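Local structure of ORF99 (Acidianus Filamentous Virus 1, 3DF6) at residues 73-78 / 85-90. The protein is of unknown function but may act as an anti-CRISPR protein of the AcrID1 type, and is stable to heat and acid. The protein carries 2 engineered substitutions. Numbering follows the deposited sequence.
Sequences LFVEYV and YTVLSI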
ATOM      1  N   LEU C  73      -6.695  -2.241 -11.155  1.00 15.81           N
ATOM      2  CA  LEU C  73      -6.514  -1.092 -10.273  1.00 15.84           C
ATOM      3  C   LEU C  73      -7.839  -0.370 -10.055  1.00 15.81           C
ATOM      4  O   LEU C  73      -8.499   0.043 -11.005  1.00 15.83           O
ATOM      5  CB  LEU C  73      -5.498  -0.122 -10.899  1.00 15.27           C
ATOM      6  CG  LEU C  73      -5.061   1.033  -9.994  1.00 16.91           C
ATOM      7  CD1 LEU C  73      -4.060   0.486  -8.908  1.00 16.96           C
ATOM      8  CD2 LEU C  73      -4.480   2.180 -10.798  1.00 15.79           C
ATOM      9  N   PHE C  74      -8.243  -0.230  -8.796  1.00 15.90           N
ATOM     10  CA  PHE C  74      -9.452   0.504  -8.463  1.00 15.57           C
ATOM     11  C   PHE C  74      -9.051   1.821  -7.808  1.00 15.58           C
ATOM     12  O   PHE C  74      -8.307   1.815  -6.827  1.00 14.83           O
ATOM     13  CB  PHE C  74     -10.303  -0.304  -7.482  1.00 15.63           C
ATOM     14  CG  PHE C  74     -10.780  -1.604  -8.029  1.00 16.56           C
ATOM     15  CD1 PHE C  74     -12.045  -1.697  -8.592  1.00 15.89           C
ATOM     16  CD2 PHE C  74      -9.969  -2.749  -7.975  1.00 18.17           C
ATOM     17  CE1 PHE C  74     -12.517  -2.905  -9.104  1.00 18.69           C
ATOM     18  CE2 PHE C  74     -10.421  -3.971  -8.497  1.00 19.97           C
ATOM     19  CZ  PHE C  74     -11.704  -4.044  -9.070  1.00 18.89           C
ATOM     20  N   VAL C  75      -9.547   2.937  -8.342  1.00 15.31           N
ATOM     21  CA  VAL C  75      -9.250   4.263  -7.795  1.00 15.04           C
ATOM     22  C   VAL C  75     -10.565   4.933  -7.440  1.00 15.12           C
ATOM     23  O   VAL C  75     -11.421   5.133  -8.296  1.00 14.55           O
ATOM     24  CB  VAL C  75      -8.449   5.174  -8.789  1.00 15.52           C
ATOM     25  CG1 VAL C  75      -8.097   6.506  -8.134  1.00 14.75           C
ATOM     26  CG2 VAL C  75      -7.174   4.480  -9.267  1.00 15.62           C
ATOM     27  N   GLU C  76     -10.734   5.238  -6.164  1.00 14.52           N
ATOM     28  CA  GLU C  76     -11.912   5.922  -5.688  1.00 14.12           C
ATOM     29  C   GLU C  76     -11.584   7.409  -5.529  1.00 13.73           C
ATOM     30  O   GLU C  76     -10.623   7.761  -4.840  1.00 12.13           O
ATOM     31  CB  GLU C  76     -12.327   5.332  -4.338  1.00 14.59           C
ATOM     32  CG  GLU C  76     -13.676   5.812  -3.821  1.00 14.32           C
ATOM     33  CD  GLU C  76     -13.895   5.459  -2.339  1.00 16.69           C
ATOM     34  OE1 GLU C  76     -12.974   4.907  -1.721  1.00 18.31           O
ATOM     35  OE2 GLU C  76     -14.985   5.736  -1.801  1.00 17.54           O
ATOM     36  N   TYR C  77     -12.374   8.282  -6.157  1.00 13.30           N
ATOM     37  CA  TYR C  77     -12.053   9.709  -6.153  1.00 13.72           C
ATOM     38  C   TYR C  77     -13.256  10.633  -6.260  1.00 15.15           C
ATOM     39  O   TYR C  77     -14.350  10.219  -6.691  1.00 14.77           O
ATOM     40  CB  TYR C  77     -11.048  10.060  -7.272  1.00 13.59           C
ATOM     41  CG  TYR C  77     -11.538   9.798  -8.690  1.00 12.72           C
ATOM     42  CD1 TYR C  77     -12.142  10.807  -9.450  1.00 12.34           C
ATOM     43  CD2 TYR C  77     -11.398   8.532  -9.263  1.00 13.78           C
ATOM     44  CE1 TYR C  77     -12.587  10.551 -10.759  1.00 13.57           C
ATOM     45  CE2 TYR C  77     -11.824   8.271 -10.543  1.00 13.87           C
ATOM     46  CZ  TYR C  77     -12.411   9.277 -11.291  1.00 14.68           C
ATOM     47  OH  TYR C  77     -12.824   8.981 -12.561  1.00 13.35           O
ATOM     48  N   VAL C  78     -13.021  11.896  -5.888  1.00 16.04           N
ATOM     49  CA  VAL C  78     -13.974  12.980  -6.114  1.00 17.64           C
ATOM     50  C   VAL C  78     -13.368  13.968  -7.122  1.00 18.95           C
ATOM     51  O   VAL C  78     -12.218  14.389  -6.980  1.00 18.64           O
ATOM     52  CB  VAL C  78     -14.361  13.675  -4.796  1.00 17.35           C
ATOM     53  CG1 VAL C  78     -15.355  14.827  -5.045  1.00 18.11           C
ATOM     54  CG2 VAL C  78     -14.947  12.658  -3.796  1.00 17.15           C
ATOM     55  N   TYR C  85      -8.367  15.838  -8.617  1.00 17.14           N
ATOM     56  CA  TYR C  85      -8.990  14.576  -8.250  1.00 16.59           C
ATOM     57  C   TYR C  85      -8.575  14.290  -6.825  1.00 15.54           C
ATOM     58  O   TYR C  85      -7.386  14.098  -6.550  1.00 14.23           O
ATOM     59  CB  TYR C  85      -8.530  13.452  -9.216  1.00 17.86           C
ATOM     60  CG  TYR C  85      -8.836  13.782 -10.687  1.00 19.85           C
ATOM     61  CD1 TYR C  85      -9.924  13.202 -11.348  1.00 21.64           C
ATOM     62  CD2 TYR C  85      -8.057  14.709 -11.395  1.00 21.27           C
ATOM     63  CE1 TYR C  85     -10.218  13.524 -12.687  1.00 23.30           C
ATOM     64  CE2 TYR C  85      -8.347  15.051 -12.725  1.00 22.65           C
ATOM     65  CZ  TYR C  85      -9.426  14.457 -13.364  1.00 24.43           C
ATOM     66  OH  TYR C  85      -9.709  14.804 -14.684  1.00 26.55           O
ATOM     67  N   THR C  86      -9.537  14.342  -5.904  1.00 14.74           N
ATOM     68  CA  THR C  86      -9.275  13.936  -4.528  1.00 14.60           C
ATOM     69  C   THR C  86      -9.399  12.404  -4.415  1.00 14.47           C
ATOM     70  O   THR C  86     -10.500  11.849  -4.435  1.00 14.82           O
ATOM     71  CB  THR C  86     -10.215  14.620  -3.519  1.00 14.48           C
ATOM     72  OG1 THR C  86     -10.064  16.037  -3.613  1.00 14.01           O
ATOM     73  CG2 THR C  86      -9.893  14.189  -2.096  1.00 14.81           C
ATOM     74  N   VAL C  87      -8.259  11.740  -4.275  1.00 13.75           N
ATOM     75  CA  VAL C  87      -8.220  10.287  -4.182  1.00 12.28           C
ATOM     76  C   VAL C  87      -8.490   9.849  -2.739  1.00 12.82           C
ATOM     77  O   VAL C  87      -7.835  10.320  -1.792  1.00 12.10           O
ATOM     78  CB  VAL C  87      -6.883   9.728  -4.723  1.00 12.60           C
ATOM     79  CG1 VAL C  87      -6.803   8.196  -4.546  1.00 10.76           C
ATOM     80  CG2 VAL C  87      -6.694  10.100  -6.207  1.00 13.30           C
ATOM     81  N   LEU C  88      -9.439   8.924  -2.587  1.00 12.25           N
ATOM     82  CA  LEU C  88      -9.862   8.433  -1.278  1.00 12.07           C
ATOM     83  C   LEU C  88      -9.380   7.020  -0.999  1.00 11.92           C
ATOM     84  O   LEU C  88      -9.208   6.632   0.161  1.00 11.54           O
ATOM     85  CB  LEU C  88     -11.386   8.497  -1.143  1.00 12.25           C
ATOM     86  CG  LEU C  88     -11.936   9.924  -1.319  1.00 12.66           C
ATOM     87  CD1 LEU C  88     -13.448   9.836  -1.499  1.00 14.08           C
ATOM     88  CD2 LEU C  88     -11.574  10.769  -0.115  1.00 14.00           C
ATOM     89  N   SER C  89      -9.176   6.263  -2.069  1.00 12.59           N
ATOM     90  CA  SER C  89      -8.680   4.881  -1.986  0.50 13.68           C
ATOM     91  C   SER C  89      -8.075   4.452  -3.317  1.00 13.91           C
ATOM     92  O   SER C  89      -8.487   4.955  -4.384  1.00 13.53           O
ATOM     93  CB  SER C  89      -9.813   3.922  -1.599  0.50 13.78           C
ATOM     94  OG  SER C  89      -9.305   2.615  -1.355  0.50 17.71           O
ATOM     95  N   ILE C  90      -7.098   3.543  -3.244  1.00 14.33           N
ATOM     96  CA  ILE C  90      -6.501   2.870  -4.370  1.00 15.32           C
ATOM     97  C   ILE C  90      -6.359   1.385  -3.949  1.00 15.47           C
ATOM     98  O   ILE C  90      -5.927   1.095  -2.824  1.00 14.45           O
ATOM     99  CB  ILE C  90      -5.093   3.448  -4.749  1.00 15.60           C
ATOM    100  CG1 ILE C  90      -5.155   4.963  -4.984  1.00 15.98           C
ATOM    101  CG2 ILE C  90      -4.595   2.776  -6.055  1.00 16.76           C
ATOM    102  CD1 ILE C  90      -3.760   5.681  -5.261  1.00 16.51           C
TER
HETATM  103  O   HOH W   1     -10.291   1.823  -4.474  1.00 19.20           O
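Glu76 O accepts two backbone donors from the opposite strand: Leu88 N at 2.8 Å, in an almost straight bond (N-H...O 176°), and, weakly, Ser89 N at 3.5 Å. Two residues, Leu88 and Ser89, thus stand across from one, which defines a classic beta bulge and shifts the antiparallel register by one residue. Glu76 N returns a bond to Ser89 O, and beyond the bulge Val78 and Thr86 form a regular hydrogen-bonded pair, with Val78 N to Thr86 O and Thr86 N to Val78 O each 2.9 Å.

With CG anti to the backbone N (chi1 -171°), the extended chain of Glu76 carries its carboxylate over the bulge, OE1 lying 3.3 Å from Ser89 CB and also near Leu88 CB. On this same face Val78 CG2 meets Leu88 CD1; beta-branched valines such as Val75, Val78 and Val87 suit extended strands. The other face is buried and takes apolar residues: Val75 CG1 touches Val87 CG1, while Leu73 CD1 packs against Ile90 CG2 at 3.7 Å. There Tyr85 turns its ring edge toward the face of Tyr77 in an offset edge-to-face pair, planes at 63°; Tyr77 OH is satisfied by Asp59.

The hairpin of strands 69-80 and 84-96 lies mid-sheet, between strands 56-64 and 25-34. Helix 35-42 covers the tyrosine face, its Phe38 stacking on Tyr85 and meeting Tyr77 edge-to-face, while Leu41 touches Ile90.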